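Local coordinates for transcriptional regulator (NtrC family) (Aquifex aeolicus, PDB 3DZD), which probably activates transcription by sigma54 RNA polymerase through an ADP-binding AAA+ ATPase domain joined to a receiver domain, captured here in its inactive state, at residues R143-I148 and A169-R174; S197-H202 and L226-V231; L243-L246 and S250-R253; K272-E277 and D286-L291. One frame throughout, in Å; residues are numbered along the deposited sequence.

Interaction 1. Residues R143-I148 and A169-R174; sequences RLIPKI and ARLIHR
Ile145 meets Leu171 and Ile172 of the facing helix with its two branches, one for each partner. At the end of the longer branch, Ile145 CD1 lies 3.9 Å from Leu171 CD1, and the two side chains pass each other at a slant. The short branch goes to the neighbouring residue: Ile145 CG2 rests 3.9 Å from Ile172 CG1, here with the side chains at about a right angle. The division follows from the first torsion of Ile145 (chi1 -74°), which sets CG1 anti to the carbonyl carbon and CG2 anti to the backbone N. No hydrogen bond crosses the contact; carbon meets carbon between helices whose nearest CA atoms, those of Ile145 and Ile172, are 6.0 Å apart. If Ile145 were an alanine, both branches would go, and Leu171 CD1 and Ile172 CG1 would probably be left facing a gap between the helices. One residue on, Pro146 turns away from the contact, and its N, unable to donate to the preceding turn, marks a kink in helix 136-149. Leu171 also packs on Ile129 and Phe131, and its side chain is about 8 Å from the bound ADP. This is consistent with the place of helix 165-176 directly after the P-loop of the AAA+ fold. The pair of helices covers one side of the central parallel sheet: Ile148 and Ile172 both reach Ile296 on strand 294-297, while Ile172 also touches Ile267 on strand 265-270, and Ala169 lies against Phe182 on strand 182-186.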
loop_
_atom_site.group_PDB
_atom_site.type_symbol
_atom_site.label_atom_id
_atom_site.label_comp_id
_atom_site.label_asym_id
_atom_site.label_seq_id
_atom_site.Cartn_x
_atom_site.Cartn_y
_atom_site.Cartn_z
ATOM N N ARG A 143 -0.023 27.585 3.273
ATOM C CA ARG A 143 0.437 28.245 2.049
ATOM C C ARG A 143 1.900 27.930 1.754
ATOM O O ARG A 143 2.334 27.950 0.601
ATOM C CB ARG A 143 0.262 29.763 2.145
ATOM C CG ARG A 143 -1.168 30.240 1.957
ATOM C CD ARG A 143 -1.277 31.768 1.962
ATOM N NE ARG A 143 -1.391 32.319 3.311
ATOM C CZ ARG A 143 -0.388 32.903 3.960
ATOM N NH1 ARG A 143 0.801 33.012 3.373
ATOM N NH2 ARG A 143 -0.574 33.378 5.186
ATOM N N LEU A 144 2.661 27.646 2.803
ATOM C CA LEU A 144 4.090 27.423 2.666
ATOM C C LEU A 144 4.391 26.029 2.116
ATOM O O LEU A 144 5.302 25.850 1.309
ATOM C CB LEU A 144 4.767 27.616 4.021
ATOM C CG LEU A 144 6.239 27.237 4.129
ATOM C CD1 LEU A 144 7.116 28.227 3.339
ATOM C CD2 LEU A 144 6.659 27.154 5.598
ATOM N N ILE A 145 3.603 25.055 2.555
ATOM C CA ILE A 145 3.827 23.650 2.237
ATOM C C ILE A 145 4.000 23.352 0.746
ATOM O O ILE A 145 4.920 22.623 0.361
ATOM C CB ILE A 145 2.678 22.768 2.788
ATOM C CG1 ILE A 145 2.779 22.629 4.309
ATOM C CG2 ILE A 145 2.701 21.405 2.150
ATOM C CD1 ILE A 145 1.727 21.727 4.871
ATOM N N PRO A 146 3.112 23.897 -0.097
ATOM C CA PRO A 146 3.183 23.629 -1.537
ATOM C C PRO A 146 4.417 24.260 -2.196
ATOM O O PRO A 146 4.900 23.753 -3.211
ATOM C CB PRO A 146 1.900 24.279 -2.081
ATOM C CG PRO A 146 1.021 24.481 -0.895
ATOM C CD PRO A 146 1.946 24.726 0.249
ATOM N N LYS A 147 4.910 25.353 -1.623
ATOM C CA LYS A 147 6.111 26.015 -2.123
ATOM C C LYS A 147 7.384 25.234 -1.780
ATOM O O LYS A 147 8.329 25.183 -2.567
ATOM C CB LYS A 147 6.206 27.417 -1.535
ATOM C CG LYS A 147 5.034 28.314 -1.879
ATOM C CD LYS A 147 5.198 29.687 -1.245
ATOM C CE LYS A 147 4.172 30.669 -1.788
ATOM N NZ LYS A 147 4.523 32.086 -1.463
ATOM N N ILE A 148 7.395 24.639 -0.592
ATOM C CA ILE A 148 8.518 23.857 -0.098
ATOM C C ILE A 148 8.609 22.512 -0.811
ATOM O O ILE A 148 9.698 21.999 -1.054
ATOM C CB ILE A 148 8.320 23.559 1.406
ATOM C CG1 ILE A 148 8.486 24.819 2.238
ATOM C CG2 ILE A 148 9.295 22.523 1.901
ATOM C CD1 ILE A 148 8.446 24.533 3.714
ATOM N N ALA A 169 4.256 16.479 7.078
ATOM C CA ALA A 169 5.200 15.677 6.305
ATOM C C ALA A 169 4.523 14.910 5.153
ATOM O O ALA A 169 5.032 14.896 4.030
ATOM C CB ALA A 169 5.961 14.729 7.219
ATOM N N ARG A 170 3.383 14.284 5.424
ATOM C CA ARG A 170 2.620 13.599 4.375
ATOM C C ARG A 170 2.092 14.569 3.337
ATOM O O ARG A 170 2.088 14.275 2.138
ATOM C CB ARG A 170 1.460 12.797 4.964
ATOM C CG ARG A 170 1.903 11.517 5.648
ATOM C CD ARG A 170 0.723 10.702 6.149
ATOM N NE ARG A 170 1.202 9.566 6.937
ATOM C CZ ARG A 170 1.669 8.435 6.406
ATOM N NH1 ARG A 170 1.707 8.287 5.082
ATOM N NH2 ARG A 170 2.091 7.454 7.195
ATOM N N LEU A 171 1.635 15.725 3.802
ATOM C CA LEU A 171 1.176 16.759 2.894
ATOM C C LEU A 171 2.300 17.116 1.950
ATOM O O LEU A 171 2.107 17.151 0.736
ATOM C CB LEU A 171 0.702 17.994 3.662
ATOM C CG LEU A 171 -0.631 17.788 4.394
ATOM C CD1 LEU A 171 -1.053 19.046 5.154
ATOM C CD2 LEU A 171 -1.728 17.351 3.418
ATOM N N ILE A 172 3.481 17.370 2.512
ATOM C CA ILE A 172 4.651 17.755 1.720
ATOM C C ILE A 172 4.964 16.691 0.670
ATOM O O ILE A 172 5.172 17.008 -0.497
ATOM C CB ILE A 172 5.899 17.981 2.617
ATOM C CG1 ILE A 172 5.767 19.281 3.424
ATOM C CG2 ILE A 172 7.172 17.996 1.780
ATOM C CD1 ILE A 172 6.781 19.410 4.539
ATOM N N HIS A 173 4.999 15.431 1.090
ATOM C CA HIS A 173 5.233 14.328 0.172
ATOM C C HIS A 173 4.192 14.351 -0.950
ATOM O O HIS A 173 4.535 14.399 -2.135
ATOM C CB HIS A 173 5.193 12.997 0.917
ATOM C CG HIS A 173 5.243 11.801 0.018
ATOM N ND1 HIS A 173 6.368 11.454 -0.700
ATOM C CD2 HIS A 173 4.300 10.875 -0.287
ATOM C CE1 HIS A 173 6.117 10.366 -1.409
ATOM N NE2 HIS A 173 4.871 9.993 -1.173
ATOM N N ARG A 174 2.923 14.335 -0.559
ATOM C CA ARG A 174 1.806 14.444 -1.492
ATOM C C ARG A 174 2.011 15.520 -2.563
ATOM O O ARG A 174 1.855 15.252 -3.751
ATOM C CB ARG A 174 0.516 14.733 -0.724
ATOM C CG ARG A 174 -0.739 14.666 -1.572
ATOM C CD ARG A 174 -1.039 13.232 -1.964
ATOM N NE ARG A 174 -1.051 12.335 -0.809
ATOM C CZ ARG A 174 -2.145 12.022 -0.122
ATOM N NH1 ARG A 174 -3.317 12.533 -0.475
ATOM N NH2 ARG A 174 -2.072 11.197 0.916
#

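Interaction 2. Residues S197-H202 and L226-V231; sequences SELFGH and LFLDEV
Leu199 reaches the strand with a single methyl, CD2, which lies 4.2 Å from Leu228 CD2 and 4.3 Å from Leu226 CD2. Since Leu226 CD2 and Leu228 CD2 are themselves 4.0 Å apart, the three methyl groups form a small triangle of apolar contacts. The leucines get there by different routes. Leu199 has chi1 -88°, well turned from the usual staggered value, and its CD2 is the methyl folded back beside CA while CD1 extends onward. Leu228, with CG anti to the carbonyl carbon (chi1 -59°), likewise offers its folded methyl, and its side chain crosses that of Leu199 at about a right angle. Leu226 instead sends CG away from its backbone N (chi1 -177°) and presents CD2 as the extended end of the chain. The residues 226-231, LFLDEV, hold the Walker B sequence of the AAA+ domain, at the end of strand 225-229. Helix 195-200 leads toward the GAFTGA loop, which in this family engages sigma54. Through Leu199 the helix reaches one face of the central sheet. Leu185 of strand 182-186 also takes part in covering Leu199. Alternation along the strand turns Phe227 to the other face, where Asp229 N stands 4.3 Å above the centre of its ring. The helix ends at Gly201, whose positive phi takes the chain out of the helix while Gly201 N still bonds Ser197 O at 2.8 Å. Beyond the strand, the Glu230 carboxylate turns to Thr270 OG1 and Asn271 N, joining the Walker B end to the neighbouring strand 265-270.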
loop_
_atom_site.group_PDB
_atom_site.type_symbol
_atom_site.label_atom_id
_atom_site.label_comp_id
_atom_site.label_asym_id
_atom_site.label_seq_id
_atom_site.Cartn_x
_atom_site.Cartn_y
_atom_site.Cartn_z
ATOM N N SER A 197 19.484 -0.394 12.421
ATOM C CA SER A 197 19.030 -1.553 11.666
ATOM C C SER A 197 17.773 -1.238 10.865
ATOM O O SER A 197 17.603 -1.707 9.741
ATOM C CB SER A 197 18.752 -2.719 12.613
ATOM O OG SER A 197 17.886 -3.664 12.011
ATOM N N GLU A 198 16.886 -0.454 11.462
ATOM C CA GLU A 198 15.659 -0.041 10.795
ATOM C C GLU A 198 15.974 0.760 9.543
ATOM O O GLU A 198 15.277 0.659 8.535
ATOM C CB GLU A 198 14.809 0.807 11.742
ATOM C CG GLU A 198 14.091 0.002 12.786
ATOM C CD GLU A 198 12.980 -0.822 12.188
ATOM O OE1 GLU A 198 11.974 -0.222 11.748
ATOM O OE2 GLU A 198 13.110 -2.067 12.157
ATOM N N LEU A 199 17.031 1.559 9.620
ATOM C CA LEU A 199 17.410 2.438 8.526
ATOM C C LEU A 199 18.162 1.694 7.430
ATOM O O LEU A 199 17.839 1.819 6.247
ATOM C CB LEU A 199 18.297 3.578 9.042
ATOM C CG LEU A 199 17.646 4.860 9.556
ATOM C CD1 LEU A 199 18.716 5.882 9.935
ATOM C CD2 LEU A 199 16.712 5.438 8.510
ATOM N N PHE A 200 19.175 0.933 7.835
ATOM C CA PHE A 200 20.118 0.332 6.894
ATOM C C PHE A 200 19.759 -1.091 6.482
ATOM O O PHE A 200 20.298 -1.618 5.514
ATOM C CB PHE A 200 21.533 0.375 7.472
ATOM C CG PHE A 200 22.072 1.763 7.618
ATOM C CD1 PHE A 200 22.707 2.386 6.556
ATOM C CD2 PHE A 200 21.925 2.454 8.806
ATOM C CE1 PHE A 200 23.195 3.671 6.681
ATOM C CE2 PHE A 200 22.410 3.739 8.939
ATOM C CZ PHE A 200 23.046 4.351 7.875
ATOM N N GLY A 201 18.843 -1.710 7.208
ATOM C CA GLY A 201 18.497 -3.086 6.929
ATOM C C GLY A 201 19.668 -3.999 7.220
ATOM O O GLY A 201 20.791 -3.540 7.456
ATOM N N HIS A 202 19.409 -5.299 7.209
ATOM C CA HIS A 202 20.453 -6.279 7.472
ATOM C C HIS A 202 20.402 -7.392 6.440
ATOM O O HIS A 202 19.385 -7.593 5.776
ATOM C CB HIS A 202 20.310 -6.850 8.883
ATOM C CG HIS A 202 18.920 -7.290 9.220
ATOM N ND1 HIS A 202 18.483 -8.585 9.037
ATOM C CD2 HIS A 202 17.867 -6.607 9.728
ATOM C CE1 HIS A 202 17.222 -8.680 9.417
ATOM N NE2 HIS A 202 16.823 -7.494 9.840
ATOM N N LEU A 226 11.412 9.995 3.072
ATOM C CA LEU A 226 11.721 9.371 4.347
ATOM C C LEU A 226 11.460 10.395 5.448
ATOM O O LEU A 226 12.084 11.453 5.456
ATOM C CB LEU A 226 13.189 8.945 4.368
ATOM C CG LEU A 226 13.677 8.203 5.605
ATOM C CD1 LEU A 226 13.128 6.788 5.615
ATOM C CD2 LEU A 226 15.197 8.197 5.649
ATOM N N PHE A 227 10.534 10.074 6.352
ATOM C CA PHE A 227 10.200 10.932 7.495
ATOM C C PHE A 227 10.850 10.400 8.766
ATOM O O PHE A 227 10.507 9.317 9.247
ATOM C CB PHE A 227 8.680 11.030 7.679
ATOM C CG PHE A 227 8.244 11.817 8.910
ATOM C CD1 PHE A 227 8.651 13.125 9.104
ATOM C CD2 PHE A 227 7.398 11.246 9.854
ATOM C CE1 PHE A 227 8.242 13.840 10.216
ATOM C CE2 PHE A 227 6.988 11.956 10.964
ATOM C CZ PHE A 227 7.410 13.257 11.146
ATOM N N LEU A 228 11.796 11.165 9.302
ATOM C CA LEU A 228 12.477 10.802 10.538
ATOM C C LEU A 228 11.837 11.507 11.725
ATOM O O LEU A 228 12.137 12.675 11.992
ATOM C CB LEU A 228 13.945 11.192 10.451
ATOM C CG LEU A 228 14.736 10.546 9.313
ATOM C CD1 LEU A 228 16.099 11.168 9.199
ATOM C CD2 LEU A 228 14.837 9.021 9.514
ATOM N N ASP A 229 10.959 10.808 12.435
ATOM C CA ASP A 229 10.311 11.384 13.607
ATOM C C ASP A 229 11.280 11.438 14.787
ATOM O O ASP A 229 11.982 10.472 15.075
ATOM C CB ASP A 229 9.046 10.605 13.979
ATOM C CG ASP A 229 7.999 11.476 14.676
ATOM O OD1 ASP A 229 8.354 12.569 15.175
ATOM O OD2 ASP A 229 6.815 11.067 14.719
ATOM N N GLU A 230 11.292 12.583 15.463
ATOM C CA GLU A 230 12.245 12.895 16.533
ATOM C C GLU A 230 13.678 12.503 16.228
ATOM O O GLU A 230 14.304 11.743 16.970
ATOM C CB GLU A 230 11.811 12.340 17.892
ATOM C CG GLU A 230 12.594 12.982 19.043
ATOM C CD GLU A 230 12.799 14.478 18.839
ATOM O OE1 GLU A 230 13.953 14.974 18.896
ATOM O OE2 GLU A 230 11.782 15.157 18.603
ATOM N N VAL A 231 14.199 13.055 15.139
ATOM C CA VAL A 231 15.566 12.794 14.720
ATOM C C VAL A 231 16.556 13.102 15.839
ATOM O O VAL A 231 17.659 12.561 15.857
ATOM C CB VAL A 231 15.934 13.599 13.440
ATOM C CG1 VAL A 231 15.915 15.103 13.711
ATOM C CG2 VAL A 231 17.295 13.152 12.889
#

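Interaction 3. Residues L243-L246 and S250-R253; sequences LRVL and SFTR
Val245 presses one methyl, CG2, against the extended backbone at Ser250 and Phe251. The tight part is here: Val245 CG2 lies 3.5 Å from Phe251 CB and 3.6 Å from Ser250 O, so the methyl rests on the base of the phenylalanine and on a carbonyl. The two side chains run alongside each other in the same direction. Phe251 CG stands between its own backbone N and carbonyl carbon (chi1 76°), which leads the ring away from helix 236-248, and Val245 CG2 approaches that ring only obliquely. Leu218 of helix 217-220 packs on both Val245 and Phe251. The other side is looser. Ser250 turns its CB away from the helix, and the exposed Arg244 stays 5.8 Å or more from the strand with all its side-chain atoms. No hydrogen bond joins the segments directly; Thr248, in the short connection, bonds Arg244 O and, weakly, Ser250 O through its OG1. Phe251 pairs by backbone hydrogen bonding with Ile260, closing an antiparallel two-stranded hairpin just after the helix and ahead of strand 265-270, consistent with the hairpin insertion that precedes sensor 1 in sigma54-activator AAA+ domains.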
loop_
_atom_site.group_PDB
_atom_site.type_symbol
_atom_site.label_atom_id
_atom_site.label_comp_id
_atom_site.label_asym_id
_atom_site.label_seq_id
_atom_site.Cartn_x
_atom_site.Cartn_y
_atom_site.Cartn_z
ATOM N N LEU A 243 24.525 11.014 8.119
ATOM C CA LEU A 243 25.198 12.126 7.474
ATOM C C LEU A 243 25.908 11.650 6.203
ATOM O O LEU A 243 25.747 12.231 5.126
ATOM C CB LEU A 243 26.206 12.766 8.428
ATOM C CG LEU A 243 27.007 13.904 7.799
ATOM C CD1 LEU A 243 26.089 15.066 7.420
ATOM C CD2 LEU A 243 28.108 14.361 8.729
ATOM N N ARG A 244 26.687 10.583 6.340
ATOM C CA ARG A 244 27.452 10.044 5.226
ATOM C C ARG A 244 26.556 9.626 4.060
ATOM O O ARG A 244 26.967 9.687 2.896
ATOM C CB ARG A 244 28.322 8.873 5.691
ATOM C CG ARG A 244 29.204 8.308 4.600
ATOM C CD ARG A 244 30.429 7.627 5.187
ATOM N NE ARG A 244 31.318 7.101 4.153
ATOM C CZ ARG A 244 31.995 7.859 3.294
ATOM N NH1 ARG A 244 31.873 9.183 3.328
ATOM N NH2 ARG A 244 32.785 7.291 2.390
ATOM N N VAL A 245 25.334 9.205 4.379
ATOM C CA VAL A 245 24.341 8.870 3.357
ATOM C C VAL A 245 23.843 10.125 2.639
ATOM O O VAL A 245 23.753 10.156 1.412
ATOM C CB VAL A 245 23.151 8.089 3.954
ATOM C CG1 VAL A 245 21.964 8.092 3.002
ATOM C CG2 VAL A 245 23.576 6.655 4.293
ATOM N N LEU A 246 23.536 11.168 3.402
ATOM C CA LEU A 246 23.121 12.427 2.808
ATOM C C LEU A 246 24.200 12.965 1.883
ATOM O O LEU A 246 23.897 13.563 0.855
ATOM C CB LEU A 246 22.809 13.457 3.890
ATOM C CG LEU A 246 21.708 13.073 4.874
ATOM C CD1 LEU A 246 21.372 14.250 5.762
ATOM C CD2 LEU A 246 20.479 12.607 4.118
ATOM N N SER A 250 24.681 7.112 -1.203
ATOM C CA SER A 250 24.662 5.653 -1.162
ATOM C C SER A 250 24.890 5.136 0.258
ATOM O O SER A 250 25.228 5.900 1.161
ATOM C CB SER A 250 25.695 5.060 -2.125
ATOM O OG SER A 250 27.013 5.421 -1.757
ATOM N N PHE A 251 24.690 3.841 0.454
ATOM C CA PHE A 251 24.972 3.215 1.738
ATOM C C PHE A 251 25.114 1.703 1.575
ATOM O O PHE A 251 25.008 1.171 0.472
ATOM C CB PHE A 251 23.863 3.517 2.748
ATOM C CG PHE A 251 22.614 2.727 2.523
ATOM C CD1 PHE A 251 22.429 1.507 3.153
ATOM C CD2 PHE A 251 21.628 3.197 1.677
ATOM C CE1 PHE A 251 21.287 0.769 2.941
ATOM C CE2 PHE A 251 20.474 2.462 1.457
ATOM C CZ PHE A 251 20.301 1.251 2.091
ATOM N N THR A 252 25.346 1.014 2.683
ATOM C CA THR A 252 25.420 -0.436 2.670
ATOM C C THR A 252 24.596 -0.970 3.828
ATOM O O THR A 252 24.362 -0.260 4.805
ATOM C CB THR A 252 26.872 -0.911 2.794
ATOM O OG1 THR A 252 27.459 -0.345 3.973
ATOM C CG2 THR A 252 27.674 -0.464 1.583
ATOM N N ARG A 253 24.134 -2.208 3.716
ATOM C CA ARG A 253 23.372 -2.806 4.802
ATOM C C ARG A 253 24.282 -3.164 5.972
ATOM O O ARG A 253 25.511 -3.076 5.873
ATOM C CB ARG A 253 22.632 -4.046 4.317
ATOM C CG ARG A 253 21.549 -3.750 3.288
ATOM C CD ARG A 253 20.683 -4.970 3.067
ATOM N NE ARG A 253 19.536 -4.708 2.202
ATOM C CZ ARG A 253 19.546 -4.862 0.882
ATOM N NH1 ARG A 253 20.653 -5.261 0.266
ATOM N NH2 ARG A 253 18.449 -4.615 0.178
#

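Interaction 4. Residues K272-E277 and D286-L291; sequences KNLEEE and DLYYRL
The ring of Tyr288 takes Leu274 and Glu275 obliquely, the first near CD1 and CE1, the second near the hydroxyl end, while Tyr289 CE1 lies at its edge, in plane. That edge in turn serves the next ring: Tyr288 CD2 sits 3.6 Å above the plane of Tyr289, over its centre. The contact joins helix 274-279, which follows the strand 265-270 of the AAA+ core, to helix 285-291, whose sequence matches the segment that in sigma54 activators probably supplies arginine fingers to a neighbouring subunit. Leu274 CB is 3.8 Å from Tyr288 CD1. Tyr288 CG is anti to the backbone N (chi1 166°), a setting that carries the ring across to the other helix. Glu275 uses its aliphatic part: Glu275 CG lies 3.7 Å from Tyr288 OH; the chain runs extended beyond it, and the carboxylate and ring planes are 11° apart. Glu275 is exposed, as is Tyr289, whereas Leu274 and Tyr288 are buried; the contact therefore runs from a buried apolar side to an exposed one that carries Glu275 and Tyr289. With an alanine in place of Tyr288, Leu274 CB would probably face a gap between the helices and Tyr289 would lose the edge laid on its ring. Phe283, in the connecting loop, packs on both Leu274 and Tyr288. Helix 274-279 opens at Asn273, its N-cap: Asn273 O accepts from both Glu276 N and Glu277 N, and Asn273 OD1 receives a weak capping bond from Glu276 N at 3.4 Å.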
loop_
_atom_site.group_PDB
_atom_site.type_symbol
_atom_site.label_atom_id
_atom_site.label_comp_id
_atom_site.label_asym_id
_atom_site.label_seq_id
_atom_site.Cartn_x
_atom_site.Cartn_y
_atom_site.Cartn_z
ATOM N N LYS A 272 12.592 19.302 20.059
ATOM C CA LYS A 272 13.724 19.916 20.747
ATOM C C LYS A 272 14.163 21.157 19.999
ATOM O O LYS A 272 13.796 21.354 18.845
ATOM C CB LYS A 272 14.906 18.950 20.792
ATOM C CG LYS A 272 14.601 17.595 21.404
ATOM C CD LYS A 272 15.886 16.803 21.618
ATOM C CE LYS A 272 15.607 15.328 21.840
ATOM N NZ LYS A 272 14.457 15.125 22.762
ATOM N N ASN A 273 14.951 22.002 20.649
ATOM C CA ASN A 273 15.604 23.080 19.930
ATOM C C ASN A 273 16.980 22.591 19.521
ATOM O O ASN A 273 17.926 22.680 20.297
ATOM C CB ASN A 273 15.714 24.335 20.792
ATOM C CG ASN A 273 16.369 25.484 20.059
ATOM O OD1 ASN A 273 17.204 25.283 19.174
ATOM N ND2 ASN A 273 15.992 26.702 20.420
ATOM N N LEU A 274 17.087 22.068 18.303
ATOM C CA LEU A 274 18.295 21.361 17.893
ATOM C C LEU A 274 19.536 22.221 17.876
ATOM O O LEU A 274 20.636 21.718 18.071
ATOM C CB LEU A 274 18.108 20.688 16.543
ATOM C CG LEU A 274 17.350 19.361 16.597
ATOM C CD1 LEU A 274 17.265 18.788 15.194
ATOM C CD2 LEU A 274 18.035 18.388 17.542
ATOM N N GLU A 275 19.373 23.513 17.635
ATOM C CA GLU A 275 20.510 24.415 17.728
ATOM C C GLU A 275 21.124 24.369 19.125
ATOM O O GLU A 275 22.333 24.523 19.284
ATOM C CB GLU A 275 20.096 25.837 17.378
ATOM C CG GLU A 275 20.309 26.202 15.924
ATOM C CD GLU A 275 19.881 27.626 15.630
ATOM O OE1 GLU A 275 20.758 28.453 15.298
ATOM O OE2 GLU A 275 18.667 27.920 15.749
ATOM N N GLU A 276 20.288 24.146 20.137
ATOM C CA GLU A 276 20.761 24.037 21.515
ATOM C C GLU A 276 21.400 22.681 21.784
ATOM O O GLU A 276 22.332 22.571 22.577
ATOM C CB GLU A 276 19.620 24.279 22.506
ATOM C CG GLU A 276 18.942 25.626 22.349
ATOM C CD GLU A 276 19.936 26.765 22.193
ATOM O OE1 GLU A 276 19.602 27.753 21.502
ATOM O OE2 GLU A 276 21.051 26.671 22.756
ATOM N N GLU A 277 20.890 21.648 21.126
ATOM C CA GLU A 277 21.425 20.303 21.282
ATOM C C GLU A 277 22.822 20.200 20.689
ATOM O O GLU A 277 23.627 19.372 21.117
ATOM C CB GLU A 277 20.502 19.285 20.622
ATOM C CG GLU A 277 19.150 19.182 21.275
ATOM C CD GLU A 277 19.253 18.803 22.741
ATOM O OE1 GLU A 277 20.069 17.914 23.075
ATOM O OE2 GLU A 277 18.520 19.397 23.559
ATOM N N ASP A 286 26.845 19.598 11.364
ATOM C CA ASP A 286 26.817 19.520 9.910
ATOM C C ASP A 286 25.559 18.805 9.436
ATOM O O ASP A 286 25.013 19.131 8.390
ATOM C CB ASP A 286 28.080 18.836 9.368
ATOM C CG ASP A 286 28.374 17.493 10.045
ATOM O OD1 ASP A 286 27.560 17.024 10.872
ATOM O OD2 ASP A 286 29.435 16.903 9.745
ATOM N N LEU A 287 25.102 17.840 10.227
ATOM C CA LEU A 287 23.910 17.075 9.913
ATOM C C LEU A 287 22.682 17.950 10.075
ATOM O O LEU A 287 21.718 17.837 9.320
ATOM C CB LEU A 287 23.800 15.867 10.847
ATOM C CG LEU A 287 22.448 15.157 10.861
ATOM C CD1 LEU A 287 22.231 14.428 9.552
ATOM C CD2 LEU A 287 22.351 14.191 12.026
ATOM N N TYR A 288 22.714 18.813 11.084
ATOM C CA TYR A 288 21.599 19.695 11.358
ATOM C C TYR A 288 21.350 20.588 10.159
ATOM O O TYR A 288 20.235 20.650 9.641
ATOM C CB TYR A 288 21.868 20.552 12.593
ATOM C CG TYR A 288 20.908 21.707 12.739
ATOM C CD1 TYR A 288 19.619 21.509 13.201
ATOM C CD2 TYR A 288 21.289 22.996 12.405
ATOM C CE1 TYR A 288 18.738 22.563 13.339
ATOM C CE2 TYR A 288 20.413 24.061 12.537
ATOM C CZ TYR A 288 19.138 23.838 13.000
ATOM O OH TYR A 288 18.259 24.896 13.126
ATOM N N TYR A 289 22.393 21.279 9.710
ATOM C CA TYR A 289 22.256 22.163 8.558
ATOM C C TYR A 289 21.879 21.406 7.280
ATOM O O TYR A 289 21.191 21.950 6.422
ATOM C CB TYR A 289 23.502 23.039 8.382
ATOM C CG TYR A 289 23.627 24.047 9.506
ATOM C CD1 TYR A 289 22.689 25.060 9.657
ATOM C CD2 TYR A 289 24.652 23.962 10.441
ATOM C CE1 TYR A 289 22.776 25.974 10.692
ATOM C CE2 TYR A 289 24.749 24.878 11.484
ATOM C CZ TYR A 289 23.807 25.883 11.601
ATOM O OH TYR A 289 23.888 26.802 12.627
ATOM N N ARG A 290 22.302 20.151 7.172
ATOM C CA ARG A 290 21.898 19.315 6.050
ATOM C C ARG A 290 20.389 19.082 6.060
ATOM O O ARG A 290 19.754 19.096 5.006
ATOM C CB ARG A 290 22.607 17.964 6.094
ATOM C CG ARG A 290 24.042 18.000 5.632
ATOM C CD ARG A 290 24.190 17.431 4.240
ATOM N NE ARG A 290 25.537 17.628 3.715
ATOM C CZ ARG A 290 25.869 17.430 2.444
ATOM N NH1 ARG A 290 24.947 17.029 1.573
ATOM N NH2 ARG A 290 27.115 17.639 2.046
ATOM N N LEU A 291 19.826 18.879 7.253
ATOM C CA LEU A 291 18.433 18.469 7.407
ATOM C C LEU A 291 17.451 19.625 7.435
ATOM O O LEU A 291 16.238 19.408 7.388
ATOM C CB LEU A 291 18.260 17.697 8.707
ATOM C CG LEU A 291 18.831 16.290 8.785
ATOM C CD1 LEU A 291 18.712 15.771 10.207
ATOM C CD2 LEU A 291 18.093 15.388 7.826
#

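Overall arrangement
All four contacts belong to the AAA+ ATPase domain. Interactions 1 and 2 are buried on opposite faces of its central sheet and purely aliphatic; they touch through the strand, where Ala169 CB meets Phe227 CD1. Interaction 3 is also buried but lies farther out and adds a backbone carbonyl to the packing; interaction 4, the most peripheral, mixes aromatic, aliphatic and carboxylate groups and is half exposed. Interactions 2 and 3 share a border at Phe200 and Phe251. The helices of interactions 3 and 4 meet where Leu246 packs on Leu287, and Val231 ties interaction 2 to interaction 4 through Leu274 and Leu291. Interaction 1 stays clear of interactions 3 and 4.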